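Local coordinates for regulator of Ty1 transposition protein 107 (Saccharomyces cerevisiae, PDB 3T7K) that binds phosphorylated histone H2A through its C-terminal tandem BRCT repeats during DNA damage repair, at residues C[137-142]-C[239-244]; C[144-149]-C[199-204]. All coordinates share one frame; numbering follows the deposited sequence.

Interaction 1. Residues C[137-142]-C[239-244]; sequences ERANIR and LNVDFT
Arg138 reaches across to the chain just after helix 229-237, where its NH2 donates to the backbone O of Leu239 at 2.8 Å. The oxygen lies in the guanidinium plane, whereas the nitrogen sits above the plane of the Leu239 carbonyl, 39° out of it. A bend at chi3 (-74°) turns the guanidinium edge to this carbonyl, and NE on the same group donates to a water at 2.6 Å, which in turn donates to Asn240 OD1. Alongside, the methyl of Ala139 presses against Val241, with CB and CG2 a tight 3.5 Å apart. Val241 CG1, anti to its own backbone N (chi1 166°), lies over the centre of one face of the Phe243 ring. The edge of that ring meets residues 137-142: CZ comes 3.6 Å from Ala139 O and 4.1 Å from Ile141 CD1. Both segments belong to the second of the C-terminal tandem BRCT repeats, and each leaves a helix through a Schellman motif, at Asn140 after helix 135-138 and at Leu239 after helix 229-237. The contact thus joins the ends of two helices, one leading into strand 143-147 and the other followed by the loop before strand 249-253. Replacing Arg138 with a leucine would probably leave the Leu239 carbonyl without this donor and the bridging water without its NE partner. Further out, Thr133 OG1 bonds Arg138 NH1, Leu131 packs on the arginine side chain, and Trp231 and Ser235 of helix 229-237 lie against Val241. Asn140 ND2 donates to Asn16 O of the second subunit.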
loop_
_atom_site.group_PDB
_atom_site.type_symbol
_atom_site.label_atom_id
_atom_site.label_comp_id
_atom_site.label_asym_id
_atom_site.label_seq_id
_atom_site.Cartn_x
_atom_site.Cartn_y
_atom_site.Cartn_z
ATOM N N GLU C 137 9.020 -7.177 -15.355
ATOM C CA GLU C 137 10.059 -7.184 -14.360
ATOM C C GLU C 137 10.515 -8.616 -14.109
ATOM O O GLU C 137 11.719 -8.887 -14.057
ATOM C CB GLU C 137 9.548 -6.533 -13.076
ATOM C CG GLU C 137 10.439 -6.757 -11.906
ATOM C CD GLU C 137 9.893 -6.161 -10.634
ATOM O OE1 GLU C 137 8.703 -5.753 -10.598
ATOM O OE2 GLU C 137 10.675 -6.105 -9.670
ATOM N N ARG C 138 9.553 -9.526 -13.952
ATOM C CA ARG C 138 9.836 -10.961 -13.875
ATOM C C ARG C 138 10.624 -11.484 -15.065
ATOM O O ARG C 138 11.362 -12.465 -14.936
ATOM C CB ARG C 138 8.539 -11.775 -13.848
ATOM C CG ARG C 138 7.873 -11.842 -12.535
ATOM C CD ARG C 138 6.910 -13.021 -12.445
ATOM N NE ARG C 138 5.658 -12.855 -13.186
ATOM C CZ ARG C 138 4.705 -11.982 -12.885
ATOM N NH1 ARG C 138 4.860 -11.133 -11.870
ATOM N NH2 ARG C 138 3.591 -11.950 -13.606
ATOM N N ALA C 139 10.420 -10.883 -16.233
ATOM C CA ALA C 139 11.017 -11.390 -17.467
ATOM C C ALA C 139 12.372 -10.765 -17.744
ATOM O O ALA C 139 12.988 -11.032 -18.779
ATOM C CB ALA C 139 10.086 -11.139 -18.651
ATOM N N ASN C 140 12.825 -9.914 -16.828
ATOM C CA ASN C 140 14.065 -9.180 -17.027
ATOM C C ASN C 140 14.036 -8.315 -18.265
ATOM O O ASN C 140 15.040 -8.178 -18.955
ATOM C CB ASN C 140 15.250 -10.134 -17.091
ATOM C CG ASN C 140 15.650 -10.628 -15.728
ATOM O OD1 ASN C 140 15.651 -9.866 -14.761
ATOM N ND2 ASN C 140 15.980 -11.904 -15.636
ATOM N N ILE C 141 12.870 -7.743 -18.543
ATOM C CA ILE C 141 12.726 -6.724 -19.554
ATOM C C ILE C 141 12.534 -5.410 -18.788
ATOM O O ILE C 141 11.452 -5.140 -18.267
ATOM C CB ILE C 141 11.508 -6.990 -20.455
ATOM C CG1 ILE C 141 11.574 -8.382 -21.105
ATOM C CG2 ILE C 141 11.379 -5.912 -21.513
ATOM C CD1 ILE C 141 12.729 -8.587 -22.015
ATOM N N ARG C 142 13.587 -4.601 -18.708
ATOM C CA ARG C 142 13.547 -3.394 -17.887
ATOM C C ARG C 142 13.538 -2.110 -18.717
ATOM O O ARG C 142 12.713 -1.226 -18.488
ATOM C CB ARG C 142 14.708 -3.395 -16.880
ATOM C CG ARG C 142 14.682 -2.223 -15.897
ATOM C CD ARG C 142 15.657 -2.431 -14.744
ATOM N NE ARG C 142 15.242 -3.524 -13.870
ATOM N NH1 ARG C 142 16.841 -3.090 -12.271
ATOM N NH2 ARG C 142 15.367 -4.828 -11.980
ATOM N N LEU C 239 -0.188 -12.656 -17.887
ATOM C CA LEU C 239 0.750 -12.253 -16.836
ATOM C C LEU C 239 2.008 -13.130 -16.817
ATOM O O LEU C 239 2.541 -13.468 -15.757
ATOM C CB LEU C 239 0.072 -12.233 -15.465
ATOM C CG LEU C 239 -0.880 -11.044 -15.324
ATOM C CD1 LEU C 239 -1.429 -10.932 -13.898
ATOM C CD2 LEU C 239 -0.148 -9.785 -15.709
ATOM N N ASN C 240 2.488 -13.484 -18.006
ATOM C CA ASN C 240 3.721 -14.244 -18.118
ATOM C C ASN C 240 4.389 -13.976 -19.468
ATOM O O ASN C 240 3.725 -13.977 -20.505
ATOM C CB ASN C 240 3.431 -15.730 -17.986
ATOM C CG ASN C 240 4.684 -16.578 -18.101
ATOM O OD1 ASN C 240 5.615 -16.427 -17.311
ATOM N ND2 ASN C 240 4.707 -17.486 -19.078
ATOM N N VAL C 241 5.689 -13.708 -19.455
ATOM C CA VAL C 241 6.433 -13.656 -20.708
ATOM C C VAL C 241 6.893 -15.061 -21.046
ATOM O O VAL C 241 7.697 -15.648 -20.327
ATOM C CB VAL C 241 7.654 -12.735 -20.616
ATOM C CG1 VAL C 241 8.572 -12.966 -21.803
ATOM C CG2 VAL C 241 7.200 -11.290 -20.567
ATOM N N ASP C 242 6.373 -15.618 -22.129
ATOM C CA ASP C 242 6.801 -16.947 -22.541
ATOM C C ASP C 242 7.889 -16.820 -23.605
ATOM O O ASP C 242 7.609 -16.458 -24.744
ATOM C CB ASP C 242 5.615 -17.732 -23.085
ATOM C CG ASP C 242 6.012 -19.076 -23.647
ATOM O OD1 ASP C 242 7.064 -19.628 -23.227
ATOM O OD2 ASP C 242 5.264 -19.575 -24.516
ATOM N N PHE C 243 9.127 -17.108 -23.224
ATOM C CA PHE C 243 10.261 -16.906 -24.109
ATOM C C PHE C 243 10.438 -18.040 -25.108
ATOM O O PHE C 243 11.282 -17.954 -25.998
ATOM C CB PHE C 243 11.545 -16.696 -23.310
ATOM C CG PHE C 243 11.722 -15.283 -22.807
ATOM C CD1 PHE C 243 11.921 -14.237 -23.696
ATOM C CD2 PHE C 243 11.697 -15.007 -21.444
ATOM C CE1 PHE C 243 12.095 -12.937 -23.240
ATOM C CE2 PHE C 243 11.871 -13.713 -20.973
ATOM C CZ PHE C 243 12.078 -12.675 -21.874
ATOM N N THR C 244 9.643 -19.097 -24.966
ATOM C CA THR C 244 9.724 -20.223 -25.889
ATOM C C THR C 244 8.726 -20.029 -27.023
ATOM O O THR C 244 8.699 -20.804 -27.970
ATOM C CB THR C 244 9.443 -21.580 -25.202
ATOM O OG1 THR C 244 8.056 -21.662 -24.858
ATOM C CG2 THR C 244 10.291 -21.758 -23.951
HETATM O O HOH W 1 5.457 -14.897 -14.823
#

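Interaction 2. Residues C[144-149]-C[199-204]; sequences INLVND and VLIVTK
Two neighbouring parallel strands, 143-147 and 198-201, meet here in the central sheet of the second of the C-terminal tandem BRCT repeats. Asn145 N donates to Val199 O at 2.9 Å, Asn145 O accepts from Ile201 N at 2.8 Å, and Val147 N closes the ladder on Ile201 O at 3.2 Å. The Asn145 side chain adds a rung of its own: ND2 bonds the same Val199 O at 3.1 Å, almost straight at 170°, approaching from above the carbonyl plane. Val199 O is therefore gripped by two donors from one residue. Asn170 ND2 holds Asn145 OD1 and Ile183 O takes a further bond from ND2, which fixes the rotation of this buried amide.

In the BRCT fold the parallel strands form a sheet flanked by helices, and here Leu146 and Ile201 share the face that carries helix 154-163. Leu146 CG lies anti to the backbone N (chi1 -176°), bringing CD1 onto Ile201 CB at a tight 3.4 Å. Ile144 CD1 meets the CD1 end of Ile201 equally closely, and Leu161 of helix 154-163 packs on both isoleucines. Farther along, Val147 CG1 touches Val202 CG1 at 3.9 Å. Thr203 OG1 then donates to Asp149 OD2 at 3.2 Å from above the carboxylate plane, linking the two loops just before Lys204 takes the N-cap position of helix 205-218.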
loop_
_atom_site.group_PDB
_atom_site.type_symbol
_atom_site.label_atom_id
_atom_site.label_comp_id
_atom_site.label_asym_id
_atom_site.label_seq_id
_atom_site.Cartn_x
_atom_site.Cartn_y
_atom_site.Cartn_z
ATOM N N ILE C 144 13.386 -0.641 -22.674
ATOM C CA ILE C 144 13.101 -1.014 -24.046
ATOM C C ILE C 144 13.136 0.190 -24.960
ATOM O O ILE C 144 13.118 1.336 -24.514
ATOM C CB ILE C 144 11.710 -1.636 -24.184
ATOM C CG1 ILE C 144 10.655 -0.609 -23.776
ATOM C CG2 ILE C 144 11.603 -2.896 -23.356
ATOM C CD1 ILE C 144 9.277 -0.915 -24.297
ATOM N N ASN C 145 13.151 -0.097 -26.253
ATOM C CA ASN C 145 13.059 0.907 -27.275
ATOM C C ASN C 145 11.778 0.663 -28.017
ATOM O O ASN C 145 11.469 -0.473 -28.366
ATOM C CB ASN C 145 14.243 0.776 -28.254
ATOM C CG ASN C 145 15.571 0.856 -27.557
ATOM O OD1 ASN C 145 16.184 1.923 -27.484
ATOM N ND2 ASN C 145 16.016 -0.261 -27.011
ATOM N N LEU C 146 11.055 1.738 -28.293
ATOM C CA LEU C 146 9.753 1.655 -28.916
ATOM C C LEU C 146 9.773 2.590 -30.108
ATOM O O LEU C 146 10.193 3.736 -29.981
ATOM C CB LEU C 146 8.694 2.108 -27.897
ATOM C CG LEU C 146 7.209 2.032 -28.243
ATOM C CD1 LEU C 146 6.788 0.600 -28.453
ATOM C CD2 LEU C 146 6.383 2.663 -27.125
ATOM N N VAL C 147 9.336 2.104 -31.266
ATOM C CA VAL C 147 9.268 2.941 -32.442
ATOM C C VAL C 147 8.157 3.959 -32.280
ATOM O O VAL C 147 7.090 3.660 -31.722
ATOM C CB VAL C 147 9.047 2.128 -33.733
ATOM C CG1 VAL C 147 10.257 1.275 -34.026
ATOM C CG2 VAL C 147 7.785 1.278 -33.628
ATOM N N ASN C 148 8.428 5.167 -32.761
ATOM C CA ASN C 148 7.527 6.299 -32.593
ATOM C C ASN C 148 6.199 6.111 -33.299
ATOM O O ASN C 148 5.215 6.746 -32.938
ATOM C CB ASN C 148 8.187 7.591 -33.090
ATOM C CG ASN C 148 7.565 8.834 -32.479
ATOM O OD1 ASN C 148 6.582 8.748 -31.749
ATOM N ND2 ASN C 148 8.136 9.998 -32.775
ATOM N N ASP C 149 6.167 5.243 -34.303
ATOM C CA ASP C 149 4.951 5.041 -35.088
ATOM C C ASP C 149 4.117 3.855 -34.614
ATOM O O ASP C 149 3.375 3.256 -35.396
ATOM C CB ASP C 149 5.278 4.886 -36.580
ATOM C CG ASP C 149 5.949 3.564 -36.900
ATOM O OD1 ASP C 149 6.265 3.332 -38.090
ATOM O OD2 ASP C 149 6.173 2.757 -35.970
ATOM N N VAL C 199 16.204 -4.660 -26.465
ATOM C CA VAL C 199 14.815 -5.027 -26.633
ATOM C C VAL C 199 14.142 -3.906 -27.372
ATOM O O VAL C 199 14.223 -2.746 -26.967
ATOM C CB VAL C 199 14.085 -5.229 -25.267
ATOM C CG1 VAL C 199 12.709 -5.795 -25.508
ATOM C CG2 VAL C 199 14.872 -6.171 -24.393
ATOM N N LEU C 200 13.471 -4.245 -28.463
ATOM C CA LEU C 200 12.825 -3.239 -29.285
ATOM C C LEU C 200 11.432 -3.701 -29.647
ATOM O O LEU C 200 11.214 -4.884 -29.918
ATOM C CB LEU C 200 13.631 -2.979 -30.566
ATOM C CG LEU C 200 15.111 -2.583 -30.425
ATOM C CD1 LEU C 200 16.028 -3.815 -30.339
ATOM C CD2 LEU C 200 15.541 -1.728 -31.598
ATOM N N ILE C 201 10.493 -2.762 -29.662
ATOM C CA ILE C 201 9.134 -3.062 -30.043
ATOM C C ILE C 201 8.961 -2.326 -31.336
ATOM O O ILE C 201 9.240 -1.134 -31.412
ATOM C CB ILE C 201 8.122 -2.515 -29.027
ATOM C CG1 ILE C 201 8.319 -3.198 -27.675
ATOM C CG2 ILE C 201 6.708 -2.739 -29.528
ATOM C CD1 ILE C 201 7.412 -2.643 -26.559
ATOM N N VAL C 202 8.536 -3.035 -32.370
ATOM C CA VAL C 202 8.517 -2.450 -33.693
ATOM C C VAL C 202 7.203 -2.710 -34.390
ATOM O O VAL C 202 6.394 -3.513 -33.929
ATOM C CB VAL C 202 9.694 -2.973 -34.568
ATOM C CG1 VAL C 202 11.027 -2.574 -33.950
ATOM C CG2 VAL C 202 9.606 -4.473 -34.751
ATOM N N THR C 203 7.011 -2.007 -35.501
ATOM C CA THR C 203 5.830 -2.119 -36.344
ATOM C C THR C 203 6.138 -2.811 -37.679
ATOM O O THR C 203 5.398 -3.694 -38.111
ATOM C CB THR C 203 5.258 -0.717 -36.655
ATOM O OG1 THR C 203 4.759 -0.118 -35.449
ATOM C CG2 THR C 203 4.141 -0.810 -37.682
ATOM N N LYS C 204 7.238 -2.420 -38.323
ATOM C CA LYS C 204 7.506 -2.844 -39.701
ATOM C C LYS C 204 8.732 -3.744 -39.854
ATOM O O LYS C 204 9.699 -3.629 -39.102
ATOM C CB LYS C 204 7.701 -1.622 -40.604
ATOM C CG LYS C 204 6.545 -0.645 -40.636
ATOM C CD LYS C 204 6.956 0.638 -41.365
ATOM C CE LYS C 204 7.604 0.320 -42.703
ATOM N NZ LYS C 204 8.140 1.527 -43.397
#

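Both contacts lie within the second of the C-terminal tandem BRCT repeats, their centres about 17 Å apart. Interaction 2 is nested inside the loop of chain closed by interaction 1: helix 135-138 and strand 143-147 follow each other in the chain, and the latter pairs with strand 198-201. Interaction 1 joins the end of helix 135-138 to the chain following helix 229-237, while interaction 2 builds the middle of the sheet of this repeat. They also touch, for Ile141 CD1 packs on Val199 CG2 at 4.0 Å. Through Ile141 the apolar cluster around Phe243 therefore continues to the beginning of strand 198-201.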